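Local coordinates for protein 2-dehydropantoate 2-reductase (Bacillus subtilis, PDB 3EGO) that probably catalyses the NADPH-dependent reduction of ketopantoate to pantoate, the second step in making pantoate for pantothenate biosynthesis, at residues V122-V127 with D165-Y170. Sequence-based numbering, arbitrary orientation.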
# COMPACT_ATOMS: atom_id res chain seq x y z
N VAL A 122 -17.44 -11.00 19.11
CA VAL A 122 -18.66 -10.22 19.06
C VAL A 122 -19.11 -10.20 17.61
O VAL A 122 -18.42 -9.64 16.76
CB VAL A 122 -18.38 -8.78 19.48
CG1 VAL A 122 -19.63 -7.90 19.25
CG2 VAL A 122 -17.89 -8.72 20.94
N GLU A 123 -20.28 -10.77 17.34
CA GLU A 123 -20.84 -10.75 15.99
C GLU A 123 -21.93 -9.70 15.73
O GLU A 123 -22.54 -9.68 14.66
CB GLU A 123 -21.42 -12.13 15.66
CG GLU A 123 -20.40 -13.26 15.83
CD GLU A 123 -20.98 -14.64 15.43
OE1 GLU A 123 -20.21 -15.47 14.88
OE2 GLU A 123 -22.20 -14.88 15.67
N HIS A 124 -22.17 -8.84 16.70
CA HIS A 124 -23.09 -7.73 16.52
C HIS A 124 -22.44 -6.71 15.66
O HIS A 124 -21.22 -6.65 15.61
CB HIS A 124 -23.33 -7.08 17.87
CG HIS A 124 -24.09 -7.93 18.83
ND1 HIS A 124 -25.43 -8.20 18.68
CD2 HIS A 124 -23.71 -8.57 19.96
CE1 HIS A 124 -25.84 -8.96 19.67
NE2 HIS A 124 -24.82 -9.19 20.47
N GLY A 125 -23.26 -5.89 15.00
CA GLY A 125 -22.84 -4.64 14.39
C GLY A 125 -23.16 -3.56 15.42
O GLY A 125 -24.25 -3.50 15.93
N ALA A 126 -22.22 -2.69 15.71
CA ALA A 126 -22.48 -1.62 16.65
C ALA A 126 -21.59 -0.44 16.30
O ALA A 126 -20.40 -0.62 16.01
CB ALA A 126 -22.18 -2.10 18.08
N VAL A 127 -22.16 0.75 16.37
CA VAL A 127 -21.46 1.96 15.92
C VAL A 127 -21.62 3.03 17.02
O VAL A 127 -22.75 3.41 17.32
CB VAL A 127 -22.07 2.48 14.58
CG1 VAL A 127 -21.48 3.83 14.19
CG2 VAL A 127 -21.88 1.47 13.44
N ASP A 165 -32.22 -9.61 21.88
CA ASP A 165 -31.37 -9.09 20.81
C ASP A 165 -29.91 -9.08 21.18
O ASP A 165 -29.09 -8.66 20.35
CB ASP A 165 -31.77 -7.67 20.37
CG ASP A 165 -33.14 -7.61 19.69
OD1 ASP A 165 -33.47 -8.50 18.87
OD2 ASP A 165 -33.83 -6.62 19.92
N PHE A 166 -29.61 -9.57 22.39
CA PHE A 166 -28.28 -9.68 22.92
C PHE A 166 -28.01 -11.14 23.32
O PHE A 166 -27.69 -11.40 24.43
CB PHE A 166 -28.09 -8.77 24.17
CG PHE A 166 -26.64 -8.41 24.47
CD1 PHE A 166 -25.87 -7.64 23.57
CD2 PHE A 166 -26.03 -8.86 25.66
CE1 PHE A 166 -24.49 -7.33 23.87
CE2 PHE A 166 -24.70 -8.55 25.97
CZ PHE A 166 -23.92 -7.79 25.06
N PRO A 167 -28.23 -12.10 22.41
CA PRO A 167 -27.97 -13.48 22.85
C PRO A 167 -26.49 -13.77 23.09
O PRO A 167 -25.60 -13.18 22.43
CB PRO A 167 -28.49 -14.33 21.67
CG PRO A 167 -28.35 -13.43 20.51
CD PRO A 167 -28.74 -12.06 21.03
N ILE A 168 -26.22 -14.71 23.98
CA ILE A 168 -24.87 -15.07 24.31
C ILE A 168 -24.76 -16.60 24.32
O ILE A 168 -25.60 -17.28 24.95
CB ILE A 168 -24.47 -14.48 25.68
CG1 ILE A 168 -24.47 -12.94 25.57
CG2 ILE A 168 -23.07 -14.90 26.03
CD1 ILE A 168 -24.23 -12.19 26.94
N TYR A 169 -23.78 -17.14 23.56
CA TYR A 169 -23.68 -18.59 23.35
C TYR A 169 -22.32 -19.07 23.78
O TYR A 169 -21.32 -18.40 23.51
CB TYR A 169 -23.85 -18.92 21.86
CG TYR A 169 -25.15 -18.44 21.34
CD1 TYR A 169 -26.36 -18.89 21.90
CD2 TYR A 169 -25.20 -17.53 20.29
CE1 TYR A 169 -27.58 -18.42 21.44
CE2 TYR A 169 -26.42 -17.08 19.83
CZ TYR A 169 -27.59 -17.53 20.42
OH TYR A 169 -28.79 -17.09 19.91
N TYR A 170 -22.28 -20.21 24.48
CA TYR A 170 -21.02 -20.81 24.89
C TYR A 170 -20.54 -21.75 23.81
O TYR A 170 -21.36 -22.47 23.24
CB TYR A 170 -21.23 -21.61 26.18
CG TYR A 170 -20.05 -22.46 26.57
CD1 TYR A 170 -18.87 -21.89 27.02
CD2 TYR A 170 -20.12 -23.85 26.48
CE1 TYR A 170 -17.79 -22.69 27.37
CE2 TYR A 170 -19.04 -24.65 26.84
CZ TYR A 170 -17.89 -24.05 27.27
OH TYR A 170 -16.81 -24.84 27.62
O HOH W 1 -24.88 -10.72 22.87
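His124 reaches across to Phe166 and its neighbours at the edge of the Rossmann-type NADP-binding domain. Residues 122-127 belong to strand 116-128, and residues 165-170 hold a loop and strand 168-170. Strand 142-146 pairs with both. His124 and Phe166 each touch Ile142 on it. From CB, the His124 side chain points toward 165-170. Its CG lies anti to the carbonyl carbon (chi1 -68°), which carries the imidazole out to the other segment. CD2 comes no nearer than 4.2 Å to Phe166 CE1. His124 ND1 lies 4.0 Å from Asp165 O. The CE1 corner of the ring edge faces the same carbonyl: His124 CE1 is 3.3 Å from Asp165 O, which is near the ring plane. Pro167 CD lies at the same edge, more loosely. His124 NE2 stands 3.6 Å from Phe166 CD1. The imidazole and phenyl planes are nearly parallel, at 6°, but slid so far apart that the rings barely overlap. On the phenyl, Tyr20 of helix 12-22 adds another near-parallel ring. His124 also touches Leu16 of that helix, whose start lies in the glycine-rich motif thought to bind NADP. Ala126, two residues on, probably contacts the cofactor. A water completes the link: it lies in the imidazole plane and is hydrogen-bonded to His124 NE2 at 2.8 Å. Replacing His124 by alanine would probably leave this water without its imidazole partner and open a gap beside the Phe166 ring. The same water sits over the centre of the Phe166 ring and donates a hydrogen bond to Pro167 O at 2.6 Å.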